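Local coordinates for protein linoleate 11-lipoxygenase (Gaeumannomyces graminis, PDB 5FX8) that oxygenates linoleic and alpha-linolenic acids to 11S- and 13R-hydroperoxides with a catalytic manganese ion, at residues L169-Y174 with F602-L607; T159-F164 with F247-I252; T81-G86 with Q324-R329. One frame throughout, in Å; residues are numbered along the deposited sequence.

Interaction 1: residues L169-Y174 with F602-L607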
loop_
_atom_site.group_PDB
_atom_site.type_symbol
_atom_site.label_atom_id
_atom_site.label_comp_id
_atom_site.label_asym_id
_atom_site.label_seq_id
_atom_site.Cartn_x
_atom_site.Cartn_y
_atom_site.Cartn_z
ATOM N N LEU A 169 5.304 -10.336 -16.701
ATOM C CA LEU A 169 6.046 -11.245 -15.841
ATOM C C LEU A 169 6.589 -10.521 -14.607
ATOM O O LEU A 169 7.444 -11.054 -13.907
ATOM C CB LEU A 169 7.176 -11.929 -16.618
ATOM C CG LEU A 169 6.740 -12.826 -17.788
ATOM C CD1 LEU A 169 7.874 -13.156 -18.723
ATOM C CD2 LEU A 169 6.113 -14.125 -17.343
ATOM N N SER A 170 6.103 -9.319 -14.319
ATOM C CA SER A 170 6.608 -8.584 -13.169
ATOM C C SER A 170 5.534 -7.708 -12.530
ATOM O O SER A 170 4.969 -8.082 -11.507
ATOM C CB SER A 170 7.810 -7.747 -13.579
ATOM O OG SER A 170 7.492 -6.917 -14.654
ATOM N N SER A 171 5.246 -6.549 -13.129
ATOM C CA SER A 171 4.261 -5.617 -12.577
ATOM C C SER A 171 2.914 -6.269 -12.320
ATOM O O SER A 171 2.301 -6.036 -11.281
ATOM C CB SER A 171 4.070 -4.468 -13.530
ATOM O OG SER A 171 5.314 -3.923 -13.774
ATOM N N ASN A 172 2.378 -6.989 -13.303
ATOM C CA ASN A 172 1.119 -7.712 -13.155
ATOM C C ASN A 172 1.342 -9.090 -13.729
ATOM O O ASN A 172 1.109 -9.322 -14.917
ATOM C CB ASN A 172 -0.054 -7.042 -13.861
ATOM C CG ASN A 172 -1.316 -7.913 -13.826
ATOM O OD1 ASN A 172 -1.347 -8.951 -13.147
ATOM N ND2 ASN A 172 -2.361 -7.493 -14.539
ATOM N N PRO A 173 1.760 -10.038 -12.905
ATOM C CA PRO A 173 2.092 -11.381 -13.390
ATOM C C PRO A 173 0.975 -12.396 -13.243
ATOM O O PRO A 173 1.205 -13.588 -13.444
ATOM C CB PRO A 173 3.259 -11.752 -12.473
ATOM C CG PRO A 173 2.853 -11.112 -11.178
ATOM C CD PRO A 173 2.268 -9.792 -11.551
ATOM N N TYR A 174 -0.203 -11.955 -12.866
ATOM C CA TYR A 174 -1.266 -12.850 -12.493
ATOM C C TYR A 174 -2.248 -13.120 -13.617
ATOM O O TYR A 174 -3.241 -13.801 -13.376
ATOM C CB TYR A 174 -1.978 -12.277 -11.288
ATOM C CG TYR A 174 -1.186 -12.418 -10.043
ATOM C CD1 TYR A 174 -0.951 -13.667 -9.502
ATOM C CD2 TYR A 174 -0.675 -11.322 -9.395
ATOM C CE1 TYR A 174 -0.267 -13.805 -8.398
ATOM C CE2 TYR A 174 0.022 -11.468 -8.262
ATOM C CZ TYR A 174 0.208 -12.717 -7.779
ATOM O OH TYR A 174 0.903 -12.904 -6.648
ATOM N N PHE A 602 13.411 -1.766 -17.265
ATOM C CA PHE A 602 13.109 -0.968 -16.085
ATOM C C PHE A 602 13.469 -1.754 -14.837
ATOM O O PHE A 602 13.555 -2.979 -14.850
ATOM C CB PHE A 602 11.638 -0.514 -16.028
ATOM C CG PHE A 602 10.643 -1.623 -15.831
ATOM C CD1 PHE A 602 10.218 -2.403 -16.906
ATOM C CD2 PHE A 602 10.091 -1.848 -14.590
ATOM C CE1 PHE A 602 9.293 -3.405 -16.736
ATOM C CE2 PHE A 602 9.171 -2.834 -14.419
ATOM C CZ PHE A 602 8.763 -3.626 -15.501
ATOM N N VAL A 603 13.683 -1.015 -13.757
ATOM C CA VAL A 603 14.013 -1.588 -12.464
ATOM C C VAL A 603 12.734 -1.792 -11.678
ATOM O O VAL A 603 11.993 -0.841 -11.432
ATOM C CB VAL A 603 14.976 -0.688 -11.690
ATOM C CG1 VAL A 603 15.207 -1.268 -10.366
ATOM C CG2 VAL A 603 16.263 -0.551 -12.434
ATOM N N TRP A 604 12.487 -3.026 -11.266
ATOM C CA TRP A 604 11.261 -3.422 -10.599
ATOM C C TRP A 604 11.608 -3.849 -9.179
ATOM O O TRP A 604 12.543 -4.632 -8.979
ATOM C CB TRP A 604 10.591 -4.545 -11.389
ATOM C CG TRP A 604 9.314 -5.027 -10.825
ATOM C CD1 TRP A 604 8.111 -4.395 -10.878
ATOM C CD2 TRP A 604 9.100 -6.247 -10.124
ATOM N NE1 TRP A 604 7.166 -5.141 -10.245
ATOM C CE2 TRP A 604 7.746 -6.283 -9.768
ATOM C CE3 TRP A 604 9.922 -7.308 -9.753
ATOM C CZ2 TRP A 604 7.190 -7.346 -9.059
ATOM C CZ3 TRP A 604 9.375 -8.368 -9.044
ATOM C CH2 TRP A 604 8.024 -8.381 -8.711
ATOM N N THR A 605 10.889 -3.292 -8.192
ATOM C CA THR A 605 11.243 -3.464 -6.791
ATOM C C THR A 605 10.030 -3.677 -5.912
ATOM O O THR A 605 10.067 -3.357 -4.727
ATOM C CB THR A 605 11.985 -2.251 -6.251
ATOM O OG1 THR A 605 11.138 -1.108 -6.352
ATOM C CG2 THR A 605 13.258 -2.003 -7.007
ATOM N N ALA A 606 8.942 -4.188 -6.477
ATOM C CA ALA A 606 7.655 -4.181 -5.802
ATOM C C ALA A 606 7.604 -5.152 -4.652
ATOM O O ALA A 606 6.663 -5.104 -3.852
ATOM C CB ALA A 606 6.555 -4.546 -6.765
ATOM N N LEU A 607 8.558 -6.065 -4.580
ATOM C CA LEU A 607 8.556 -7.084 -3.562
ATOM C C LEU A 607 9.631 -6.852 -2.533
ATOM O O LEU A 607 9.931 -7.762 -1.762
ATOM C CB LEU A 607 8.717 -8.447 -4.210
ATOM C CG LEU A 607 7.420 -9.064 -4.667
ATOM C CD1 LEU A 607 7.775 -10.273 -5.420
ATOM C CD2 LEU A 607 6.596 -9.383 -3.438
#
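Ser170 lays its CB over one face of the Trp604 indole, 4.0 Å from the centroid of the five-membered ring and 9° off the ring normal, a CH-pi contact. Both faces of the indole are covered, the opposite one by the backbone N of Ala606, two residues further on. Trp604 is placed for this by its first torsion: CG stands anti to the backbone N (chi1 -179°), which carries the ring across to the backbone of Ser170 and Ser171. There Ser170 O comes within 3.4 Å of Trp604 CZ2, and Ser171 N lies 3.7 Å from Trp604 NE1, approaching the ring obliquely. Phe602 meets the same two serines with the far end of its ring. Ser170 OG sits at the ring edge, near its plane, 3.6 Å from Phe602 CZ, while Ser171 OG approaches the same CZ obliquely at 3.9 Å. Both segments are irregular loops in the interior of the lipoxygenase fold: 169-174 runs from helix 161-166 toward strand 177-178, whereas the loop 602-607 belongs to the C-terminal tail that ends at Val618, a manganese ligand. No hydrogen bond joins the loops directly; the Ser170 hydroxyl is instead bonded to Met166 O, and Asn172 OD1 accepts from Tyr174 N at 3.2 Å, forming an Asx turn. Phe489 of helix 485-490 packs against Trp604 and Ser171, and Phe397 of helix 396-420 also touches the indole. The side chains of Trp604 and His478, another manganese ligand, are about 12 Å apart.

Interaction 2: residues T159-F164 with F247-I252; sequences TSDLLF and FLPLAI
The first turn of helix 161-166 rests on strand 246-253, with the CA atoms of Leu162 and Leu248 5.8 Å apart and those of Asp161 and Pro249 6.5 Å apart. Pro249 points its ring at the helix and takes the central place. Lying roughly perpendicular to the Asp161 side chain, it brings its CG to 3.6 Å from Asp161 CB and its CD to 3.5 Å from Asp161 O. Phe164 reaches the strand from further along the helix, with CG anti to the backbone N (chi1 172°). Pro249 CB then stands at the edge of the Phe164 ring, near its plane, 4.0 Å from CD2. Ile252 points against Phe164 and sets its CD1 3.9 Å from Phe164 CZ, oblique to the ring. Toward the other end of the contact, Leu162 CD1 touches Phe247 O and, more loosely, Leu248 CD2. Ser160 is the N-cap: its OG accepts from Leu163 N at 3.1 Å with a nearly straight bond (165°). Beyond Pro249 a classic bulge puts both Leu250 and Ala251 opposite Leu237 of strand 235-241. Between 159-164 and 247-252 no hydrogen bond forms, and the fit rests on van der Waals contact round Pro249. One residue on, Ser165 OG bonds Phe247 O, a polar link between helix and strand, while Asp161 OD1, hydrogen-bonded to Trp271 and salt-bridged to Lys275, ties the helix start to helix 268-305.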
loop_
_atom_site.group_PDB
_atom_site.type_symbol
_atom_site.label_atom_id
_atom_site.label_comp_id
_atom_site.label_asym_id
_atom_site.label_seq_id
_atom_site.Cartn_x
_atom_site.Cartn_y
_atom_site.Cartn_z
ATOM N N THR A 159 8.678 3.314 -24.776
ATOM C CA THR A 159 8.188 2.788 -26.042
ATOM C C THR A 159 8.724 1.407 -26.338
ATOM O O THR A 159 8.359 0.827 -27.362
ATOM C CB THR A 159 8.567 3.710 -27.188
ATOM O OG1 THR A 159 9.985 3.899 -27.166
ATOM C CG2 THR A 159 7.858 5.024 -27.060
ATOM N N SER A 160 9.573 0.886 -25.464
ATOM C CA SER A 160 10.227 -0.387 -25.693
ATOM C C SER A 160 9.219 -1.519 -25.658
ATOM O O SER A 160 8.396 -1.604 -24.745
ATOM C CB SER A 160 11.299 -0.608 -24.643
ATOM O OG SER A 160 11.568 -1.970 -24.523
ATOM N N ASP A 161 9.285 -2.390 -26.665
ATOM C CA ASP A 161 8.379 -3.524 -26.714
ATOM C C ASP A 161 8.757 -4.547 -25.670
ATOM O O ASP A 161 7.887 -5.216 -25.112
ATOM C CB ASP A 161 8.381 -4.161 -28.105
ATOM C CG ASP A 161 7.572 -3.370 -29.132
ATOM O OD1 ASP A 161 6.514 -2.828 -28.780
ATOM O OD2 ASP A 161 7.972 -3.309 -30.312
ATOM N N LEU A 162 10.054 -4.695 -25.402
ATOM C CA LEU A 162 10.487 -5.635 -24.376
ATOM C C LEU A 162 9.977 -5.213 -23.009
ATOM O O LEU A 162 9.609 -6.055 -22.188
ATOM C CB LEU A 162 12.006 -5.760 -24.363
ATOM C CG LEU A 162 12.575 -6.664 -23.263
ATOM C CD1 LEU A 162 12.296 -8.085 -23.554
ATOM C CD2 LEU A 162 14.036 -6.476 -23.088
ATOM N N LEU A 163 9.939 -3.913 -22.748
ATOM C CA LEU A 163 9.349 -3.455 -21.507
ATOM C C LEU A 163 7.855 -3.723 -21.475
ATOM O O LEU A 163 7.299 -3.963 -20.404
ATOM C CB LEU A 163 9.641 -1.972 -21.315
ATOM C CG LEU A 163 9.049 -1.178 -20.150
ATOM C CD1 LEU A 163 9.958 -0.039 -19.848
ATOM C CD2 LEU A 163 7.678 -0.634 -20.466
ATOM N N PHE A 164 7.179 -3.669 -22.622
ATOM C CA PHE A 164 5.740 -3.881 -22.614
ATOM C C PHE A 164 5.397 -5.344 -22.396
ATOM O O PHE A 164 4.390 -5.665 -21.758
ATOM C CB PHE A 164 5.110 -3.398 -23.914
ATOM C CG PHE A 164 3.673 -3.757 -24.030
ATOM C CD1 PHE A 164 2.719 -3.092 -23.273
ATOM C CD2 PHE A 164 3.273 -4.785 -24.856
ATOM C CE1 PHE A 164 1.392 -3.435 -23.354
ATOM C CE2 PHE A 164 1.961 -5.132 -24.947
ATOM C CZ PHE A 164 1.011 -4.454 -24.201
ATOM N N PHE A 247 10.983 -12.792 -24.321
ATOM C CA PHE A 247 9.526 -12.765 -24.278
ATOM C C PHE A 247 9.045 -11.443 -24.876
ATOM O O PHE A 247 9.430 -10.371 -24.405
ATOM C CB PHE A 247 9.078 -12.937 -22.828
ATOM C CG PHE A 247 7.617 -12.981 -22.641
ATOM C CD1 PHE A 247 6.914 -14.120 -22.894
ATOM C CD2 PHE A 247 6.937 -11.880 -22.193
ATOM C CE1 PHE A 247 5.573 -14.151 -22.725
ATOM C CE2 PHE A 247 5.600 -11.934 -22.025
ATOM C CZ PHE A 247 4.926 -13.074 -22.294
ATOM N N LEU A 248 8.220 -11.500 -25.908
ATOM C CA LEU A 248 7.973 -10.324 -26.728
ATOM C C LEU A 248 6.502 -10.164 -27.092
ATOM O O LEU A 248 5.735 -11.131 -27.089
ATOM C CB LEU A 248 8.818 -10.389 -28.015
ATOM C CG LEU A 248 10.311 -10.109 -27.947
ATOM C CD1 LEU A 248 10.860 -10.241 -29.323
ATOM C CD2 LEU A 248 10.575 -8.729 -27.464
ATOM N N PRO A 249 6.080 -8.950 -27.423
ATOM C CA PRO A 249 4.717 -8.753 -27.915
ATOM C C PRO A 249 4.567 -9.199 -29.355
ATOM O O PRO A 249 5.464 -9.035 -30.183
ATOM C CB PRO A 249 4.519 -7.237 -27.794
ATOM C CG PRO A 249 5.840 -6.673 -27.961
ATOM C CD PRO A 249 6.814 -7.671 -27.349
ATOM N N LEU A 250 3.406 -9.776 -29.645
ATOM C CA LEU A 250 3.089 -10.189 -31.004
ATOM C C LEU A 250 1.916 -9.393 -31.566
ATOM O O LEU A 250 2.098 -8.657 -32.532
ATOM C CB LEU A 250 2.824 -11.702 -31.046
ATOM C CG LEU A 250 3.014 -12.369 -32.409
ATOM C CD1 LEU A 250 3.287 -13.856 -32.302
ATOM C CD2 LEU A 250 1.823 -12.156 -33.278
ATOM N N ALA A 251 0.723 -9.493 -30.989
ATOM C CA ALA A 251 -0.426 -8.774 -31.516
ATOM C C ALA A 251 -1.333 -8.335 -30.375
ATOM O O ALA A 251 -1.272 -8.863 -29.267
ATOM C CB ALA A 251 -1.206 -9.633 -32.510
ATOM N N ILE A 252 -2.183 -7.358 -30.664
ATOM C CA ILE A 252 -3.169 -6.861 -29.716
ATOM C C ILE A 252 -4.482 -6.692 -30.457
ATOM O O ILE A 252 -4.536 -5.994 -31.468
ATOM C CB ILE A 252 -2.729 -5.531 -29.072
ATOM C CG1 ILE A 252 -1.441 -5.727 -28.275
ATOM C CG2 ILE A 252 -3.817 -4.982 -28.159
ATOM C CD1 ILE A 252 -0.879 -4.462 -27.663
#

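Interaction 3: residues T81-G86 with Q324-R329; sequences TFYPTG and QAYAIR
Arg329 reaches across to the backbone of Thr81 and Phe82, donating from NH1 to Thr81 O at 2.8 Å with an N-H...O angle of 167°. That carbonyl lies nearly in the guanidinium plane. A weak bond runs from Arg329 NH2 to Phe82 O at 3.2 Å. The Arg329 chain bends at chi3 (-118°), which turns the guanidinium toward the two carbonyls. The group has further partners: NE forms a salt bridge with Glu298, and NH1 also bonds Thr76 O. Tyr83 CB sits over one guanidinium face and its CD1 lies 3.6 Å from Arg329 NE, ring and guanidinium planes being 78° apart. The arginine thus joins strand 83-85, paired antiparallel with 71-73, to helix 328-336. Glu298 belongs to helix 268-305, which also supplies the manganese ligands His290 and His294; the Arg329 side chain comes within about 6 Å of that of His294. Tyr83 OH donates to Tyr326 O at a modelled 2.5 Å, a length in some doubt because the hydroxyl is crowded elsewhere. Tyr326 OH is hydrogen-bonded to His301 ND1, while its ring takes Pro84 CG obliquely, 3.6 Å from CE1.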
loop_
_atom_site.group_PDB
_atom_site.type_symbol
_atom_site.label_atom_id
_atom_site.label_comp_id
_atom_site.label_asym_id
_atom_site.label_seq_id
_atom_site.Cartn_x
_atom_site.Cartn_y
_atom_site.Cartn_z
ATOM N N THR A 81 -16.838 -12.865 -0.560
ATOM C CA THR A 81 -16.582 -13.533 0.697
ATOM C C THR A 81 -17.403 -12.870 1.796
ATOM O O THR A 81 -17.675 -11.674 1.732
ATOM C CB THR A 81 -15.067 -13.452 0.974
ATOM O OG1 THR A 81 -14.380 -14.466 0.253
ATOM C CG2 THR A 81 -14.765 -13.573 2.364
ATOM N N PHE A 82 -17.804 -13.642 2.799
ATOM C CA PHE A 82 -18.510 -13.079 3.936
ATOM C C PHE A 82 -17.640 -12.037 4.632
ATOM O O PHE A 82 -16.429 -12.196 4.751
ATOM C CB PHE A 82 -18.884 -14.190 4.932
ATOM C CG PHE A 82 -19.855 -15.227 4.401
ATOM C CD1 PHE A 82 -20.979 -14.862 3.676
ATOM C CD2 PHE A 82 -19.659 -16.584 4.661
ATOM C CE1 PHE A 82 -21.868 -15.824 3.221
ATOM C CE2 PHE A 82 -20.551 -17.547 4.186
ATOM C CZ PHE A 82 -21.641 -17.164 3.473
ATOM N N TYR A 83 -18.256 -10.976 5.088
ATOM C CA TYR A 83 -17.625 -9.952 5.904
ATOM C C TYR A 83 -18.185 -10.038 7.313
ATOM O O TYR A 83 -19.367 -10.327 7.484
ATOM C CB TYR A 83 -17.868 -8.556 5.325
ATOM C CG TYR A 83 -17.137 -7.458 6.044
ATOM C CD1 TYR A 83 -15.827 -7.143 5.721
ATOM C CD2 TYR A 83 -17.745 -6.740 7.046
ATOM C CE1 TYR A 83 -15.174 -6.152 6.371
ATOM C CE2 TYR A 83 -17.095 -5.765 7.687
ATOM C CZ TYR A 83 -15.817 -5.470 7.355
ATOM O OH TYR A 83 -15.178 -4.466 8.026
ATOM N N PRO A 84 -17.361 -9.859 8.340
ATOM C CA PRO A 84 -17.832 -10.100 9.705
ATOM C C PRO A 84 -18.866 -9.099 10.144
ATOM O O PRO A 84 -18.726 -7.898 9.932
ATOM C CB PRO A 84 -16.560 -9.968 10.553
ATOM C CG PRO A 84 -15.655 -9.259 9.759
ATOM C CD PRO A 84 -15.914 -9.635 8.335
ATOM N N THR A 85 -19.891 -9.610 10.797
ATOM C CA THR A 85 -20.884 -8.749 11.405
ATOM C C THR A 85 -21.099 -9.223 12.832
ATOM O O THR A 85 -20.263 -9.958 13.350
ATOM C CB THR A 85 -22.169 -8.757 10.577
ATOM O OG1 THR A 85 -23.038 -7.748 11.067
ATOM C CG2 THR A 85 -22.846 -10.110 10.636
ATOM N N GLY A 86 -22.186 -8.809 13.489
ATOM C CA GLY A 86 -22.367 -9.063 14.905
ATOM C C GLY A 86 -21.729 -7.984 15.760
ATOM O O GLY A 86 -20.977 -7.137 15.293
ATOM N N GLN A 324 -5.340 -4.301 10.624
ATOM C CA GLN A 324 -6.192 -3.323 9.965
ATOM C C GLN A 324 -6.984 -3.880 8.796
ATOM O O GLN A 324 -7.585 -3.101 8.067
ATOM C CB GLN A 324 -5.384 -2.113 9.491
ATOM C CG GLN A 324 -4.766 -1.327 10.594
ATOM C CD GLN A 324 -4.209 -0.016 10.114
ATOM O OE1 GLN A 324 -4.603 0.481 9.083
ATOM N NE2 GLN A 324 -3.296 0.553 10.866
ATOM N N ALA A 325 -7.009 -5.197 8.575
ATOM C CA ALA A 325 -7.515 -5.685 7.292
ATOM C C ALA A 325 -8.995 -5.396 7.122
ATOM O O ALA A 325 -9.458 -5.232 6.000
ATOM C CB ALA A 325 -7.268 -7.181 7.115
ATOM N N TYR A 326 -9.741 -5.316 8.211
ATOM C CA TYR A 326 -11.181 -5.187 8.121
ATOM C C TYR A 326 -11.635 -3.776 7.816
ATOM O O TYR A 326 -12.841 -3.513 7.774
ATOM C CB TYR A 326 -11.804 -5.682 9.398
ATOM C CG TYR A 326 -11.696 -7.162 9.526
ATOM C CD1 TYR A 326 -12.303 -7.983 8.604
ATOM C CD2 TYR A 326 -11.006 -7.736 10.567
ATOM C CE1 TYR A 326 -12.239 -9.317 8.721
ATOM C CE2 TYR A 326 -10.926 -9.075 10.688
ATOM C CZ TYR A 326 -11.550 -9.866 9.758
ATOM O OH TYR A 326 -11.510 -11.224 9.860
ATOM N N ALA A 327 -10.690 -2.878 7.604
ATOM C CA ALA A 327 -10.983 -1.541 7.163
ATOM C C ALA A 327 -11.161 -1.436 5.657
ATOM O O ALA A 327 -11.872 -0.544 5.207
ATOM C CB ALA A 327 -9.874 -0.600 7.620
ATOM N N ILE A 328 -10.590 -2.345 4.871
ATOM C CA ILE A 328 -10.481 -2.093 3.437
ATOM C C ILE A 328 -11.849 -2.138 2.762
ATOM O O ILE A 328 -12.142 -1.310 1.897
ATOM C CB ILE A 328 -9.478 -3.063 2.778
ATOM C CG1 ILE A 328 -8.114 -2.970 3.461
ATOM C CG2 ILE A 328 -9.289 -2.730 1.307
ATOM C CD1 ILE A 328 -7.519 -1.611 3.465
ATOM N N ARG A 329 -12.712 -3.079 3.134
ATOM C CA ARG A 329 -14.041 -3.087 2.524
ATOM C C ARG A 329 -14.895 -1.879 2.936
ATOM O O ARG A 329 -15.472 -1.226 2.050
ATOM C CB ARG A 329 -14.724 -4.429 2.798
ATOM C CG ARG A 329 -14.057 -5.568 2.053
ATOM C CD ARG A 329 -14.996 -6.737 1.763
ATOM N NE ARG A 329 -14.578 -7.990 2.404
ATOM C CZ ARG A 329 -15.215 -9.147 2.293
ATOM N NH1 ARG A 329 -16.302 -9.242 1.561
ATOM N NH2 ARG A 329 -14.757 -10.207 2.913
#

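Overall arrangement
All three contacts belong to the lipoxygenase fold. Interactions 1 and 2 are neighbours, centres 15 Å apart, and touch directly: Phe602 packs on Leu163 and Leu169 on Phe247. The centre of interaction 3 is about 28 Å from that of interaction 1 and 39 Å from that of interaction 2, which lies on the opposite side of the chain's centre. Along the chain the order is 81-86, 159-164, 169-174, 247-252, 324-329, 602-607; interaction 1 interleaves with both others, while interaction 2 falls between the halves of interaction 3. Helix 268-305, carrying two manganese ligands, is met by all three: by Asn172 and Tyr174, by Phe164, Pro249 and Ile252, and by Thr81, Pro84, Tyr326 and Arg329.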